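Local atomic coordinates of capsular polysaccharide export system protein KpsC (Thermosulfurimonas dismutans, PDB entry 6MGB), a protein that probably transfers Kdo sugars in building the conserved glycolipid anchor of bacterial capsules, as a beta-(2,4) Kdo transferase that binds CMP. Residues L72-L77 against A86-L91. Sequence-based numbering, arbitrary orientation.
Sequences LEDGFL and APPLSL
Ser90 grips the segment 72-77 with both its side chain and its backbone, a compact example of how one residue can fix the turn that ends a strand. Its OG donates to Leu77 O at 2.7 Å, lying 32° away from the carbonyl plane, and accepts a hydrogen bond from a water that in turn accepts from Leu77 N. Both polar backbone atoms of Leu77 are thus tied to one hydroxyl, directly and through water. With chi1 at 63°, OG sits between the backbone N and the carbonyl carbon of its own residue and is carried over Gly75, 3.2 Å from its CA; the absence of a side chain at Gly75 lets the hydroxyl come this close. An alanine in place of Ser90 would lose both OG bonds, and is likely to leave Leu77 O without its mate and the water less firmly placed. Two residues before Leu77, Gly75 N donates to Ser90 O at 2.9 Å.

Beyond the polar core, Asp74 and Leu91 form an antiparallel non-hydrogen-bonded pair whose side chains diverge. Leu91, its CG anti to the backbone N, brings CD1 back against Glu73 O at 3.3 Å. The side chains of Asp74 and Pro88 cross at about a right angle, with Asp74 OD1 3.6 Å from Pro88 CB, while OD2 forms a salt bridge with Arg78. Phe76, stacked on Phe267, offers its carbonyl to Gln248, a CMP-binding residue. The contact joins neighbouring antiparallel strands 69-74 and 90-94 of one mixed sheet in a GT-B-clan glycosyltransferase; the loop after strand 69-74 comes to the side of the cleft facing the CMP, consistent with the GT-B fold, in which the active site lies between two Rossmann-like domains.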
ATOM      1  N   LEU A  72      10.286   3.977   6.195  1.00 22.13           N
ATOM      2  CA  LEU A  72      10.407   3.937   4.744  1.00 20.02           C
ATOM      3  C   LEU A  72       9.710   2.700   4.192  1.00 27.37           C
ATOM      4  O   LEU A  72       9.833   1.605   4.750  1.00 27.14           O
ATOM      5  CB  LEU A  72      11.877   3.930   4.315  1.00 26.13           C
ATOM      6  CG  LEU A  72      12.780   4.973   4.978  1.00 35.56           C
ATOM      7  CD1 LEU A  72      14.217   4.802   4.515  1.00 39.30           C
ATOM      8  CD2 LEU A  72      12.292   6.386   4.688  1.00 33.62           C
ATOM      9  N   GLU A  73       8.972   2.883   3.098  1.00 26.66           N
ATOM     10  CA  GLU A  73       8.312   1.783   2.408  1.00 24.54           C
ATOM     11  C   GLU A  73       8.255   2.106   0.922  1.00 24.81           C
ATOM     12  O   GLU A  73       8.431   3.257   0.510  1.00 29.33           O
ATOM     13  CB  GLU A  73       6.888   1.534   2.935  1.00 24.54           C
ATOM     14  CG  GLU A  73       6.766   1.269   4.440  1.00 28.12           C
ATOM     15  CD  GLU A  73       7.159  -0.143   4.834  1.00 30.52           C
ATOM     16  OE1 GLU A  73       7.280  -0.407   6.051  1.00 26.85           O
ATOM     17  OE2 GLU A  73       7.338  -0.990   3.933  1.00 30.20           O
ATOM     18  N   ASP A  74       8.004   1.078   0.115  1.00 25.93           N
ATOM     19  CA  ASP A  74       7.716   1.308  -1.294  1.00 26.81           C
ATOM     20  C   ASP A  74       6.463   2.159  -1.430  1.00 24.81           C
ATOM     21  O   ASP A  74       5.527   2.048  -0.634  1.00 27.03           O
ATOM     22  CB  ASP A  74       7.529  -0.021  -2.030  1.00 24.37           C
ATOM     23  CG  ASP A  74       8.826  -0.779  -2.201  1.00 33.71           C
ATOM     24  OD1 ASP A  74       9.894  -0.133  -2.237  1.00 32.33           O
ATOM     25  OD2 ASP A  74       8.779  -2.022  -2.302  1.00 35.98           O
ATOM     26  N   GLY A  75       6.451   3.022  -2.438  1.00 27.41           N
ATOM     27  CA  GLY A  75       5.271   3.808  -2.721  1.00 24.78           C
ATOM     28  C   GLY A  75       4.116   2.938  -3.177  1.00 22.78           C
ATOM     29  O   GLY A  75       4.261   1.756  -3.489  1.00 23.57           O
ATOM     30  N   PHE A  76       2.928   3.550  -3.207  1.00 23.03           N
ATOM     31  CA  PHE A  76       1.740   2.829  -3.648  1.00 23.94           C
ATOM     32  C   PHE A  76       1.808   2.491  -5.132  1.00 27.30           C
ATOM     33  O   PHE A  76       1.308   1.440  -5.550  1.00 26.26           O
ATOM     34  CB  PHE A  76       0.488   3.647  -3.331  1.00 25.82           C
ATOM     35  CG  PHE A  76       0.192   3.759  -1.859  1.00 26.36           C
ATOM     36  CD1 PHE A  76       0.188   2.634  -1.051  1.00 28.56           C
ATOM     37  CD2 PHE A  76      -0.078   4.991  -1.284  1.00 26.25           C
ATOM     38  CE1 PHE A  76      -0.084   2.732   0.299  1.00 27.95           C
ATOM     39  CE2 PHE A  76      -0.348   5.096   0.068  1.00 27.45           C
ATOM     40  CZ  PHE A  76      -0.350   3.966   0.861  1.00 25.10           C
ATOM     41  N   LEU A  77       2.410   3.363  -5.939  1.00 23.94           N
ATOM     42  CA  LEU A  77       2.786   3.048  -7.314  1.00 28.67           C
ATOM     43  C   LEU A  77       4.289   2.804  -7.318  1.00 26.65           C
ATOM     44  O   LEU A  77       5.072   3.740  -7.133  1.00 26.11           O
ATOM     45  CB  LEU A  77       2.415   4.180  -8.269  1.00 27.69           C
ATOM     46  CG  LEU A  77       0.943   4.585  -8.353  1.00 28.39           C
ATOM     47  CD1 LEU A  77       0.762   5.676  -9.397  1.00 36.38           C
ATOM     48  CD2 LEU A  77       0.063   3.384  -8.671  1.00 29.86           C
ATOM     49  N   ALA A  86      13.089  -4.390  -9.849  1.00 53.04           N
ATOM     50  CA  ALA A  86      13.523  -3.044 -10.197  1.00 53.51           C
ATOM     51  C   ALA A  86      13.455  -2.141  -8.971  1.00 47.99           C
ATOM     52  O   ALA A  86      12.835  -2.516  -7.967  1.00 46.52           O
ATOM     53  CB  ALA A  86      12.646  -2.495 -11.321  1.00 55.15           C
ATOM     54  N   PRO A  87      14.072  -0.962  -8.997  1.00 47.30           N
ATOM     55  CA  PRO A  87      13.971  -0.056  -7.852  1.00 52.48           C
ATOM     56  C   PRO A  87      12.609   0.612  -7.813  1.00 37.31           C
ATOM     57  O   PRO A  87      11.913   0.687  -8.838  1.00 36.48           O
ATOM     58  CB  PRO A  87      15.089   0.964  -8.108  1.00 49.85           C
ATOM     59  CG  PRO A  87      15.229   0.989  -9.583  1.00 57.33           C
ATOM     60  CD  PRO A  87      14.954  -0.418 -10.047  1.00 54.63           C
ATOM     61  N   PRO A  88      12.190   1.113  -6.653  1.00 31.83           N
ATOM     62  CA  PRO A  88      10.875   1.756  -6.571  1.00 32.70           C
ATOM     63  C   PRO A  88      10.879   3.112  -7.259  1.00 26.72           C
ATOM     64  O   PRO A  88      11.868   3.848  -7.221  1.00 34.99           O
ATOM     65  CB  PRO A  88      10.639   1.891  -5.064  1.00 29.69           C
ATOM     66  CG  PRO A  88      12.009   1.970  -4.483  1.00 36.57           C
ATOM     67  CD  PRO A  88      12.881   1.102  -5.351  1.00 37.67           C
ATOM     68  N   LEU A  89       9.756   3.434  -7.902  1.00 24.81           N
ATOM     69  CA  LEU A  89       9.592   4.722  -8.558  1.00 37.31           C
ATOM     70  C   LEU A  89       9.051   5.790  -7.621  1.00 32.95           C
ATOM     71  O   LEU A  89       9.175   6.983  -7.923  1.00 30.55           O
ATOM     72  CB  LEU A  89       8.662   4.579  -9.764  1.00 31.84           C
ATOM     73  CG  LEU A  89       9.151   3.614 -10.849  1.00 33.19           C
ATOM     74  CD1 LEU A  89       8.110   3.478 -11.947  1.00 40.26           C
ATOM     75  CD2 LEU A  89      10.483   4.073 -11.427  1.00 35.28           C
ATOM     76  N   SER A  90       8.447   5.391  -6.506  1.00 29.64           N
ATOM     77  CA  SER A  90       8.067   6.316  -5.453  1.00 23.52           C
ATOM     78  C   SER A  90       8.359   5.659  -4.115  1.00 24.14           C
ATOM     79  O   SER A  90       8.437   4.432  -4.004  1.00 25.78           O
ATOM     80  CB  SER A  90       6.590   6.718  -5.547  1.00 30.00           C
ATOM     81  OG  SER A  90       5.734   5.606  -5.368  1.00 27.42           O
ATOM     82  N   LEU A  91       8.528   6.495  -3.097  1.00 25.05           N
ATOM     83  CA  LEU A  91       8.926   6.038  -1.776  1.00 26.96           C
ATOM     84  C   LEU A  91       8.068   6.735  -0.734  1.00 28.73           C
ATOM     85  O   LEU A  91       7.845   7.946  -0.815  1.00 25.93           O
ATOM     86  CB  LEU A  91      10.410   6.330  -1.520  1.00 29.65           C
ATOM     87  CG  LEU A  91      11.072   5.620  -0.343  1.00 35.86           C
ATOM     88  CD1 LEU A  91      11.342   4.161  -0.679  1.00 39.58           C
ATOM     89  CD2 LEU A  91      12.356   6.339   0.037  1.00 32.15           C
TER
HETATM   90  O   HOH W   1       3.025   6.049  -4.856  1.00 25.14           O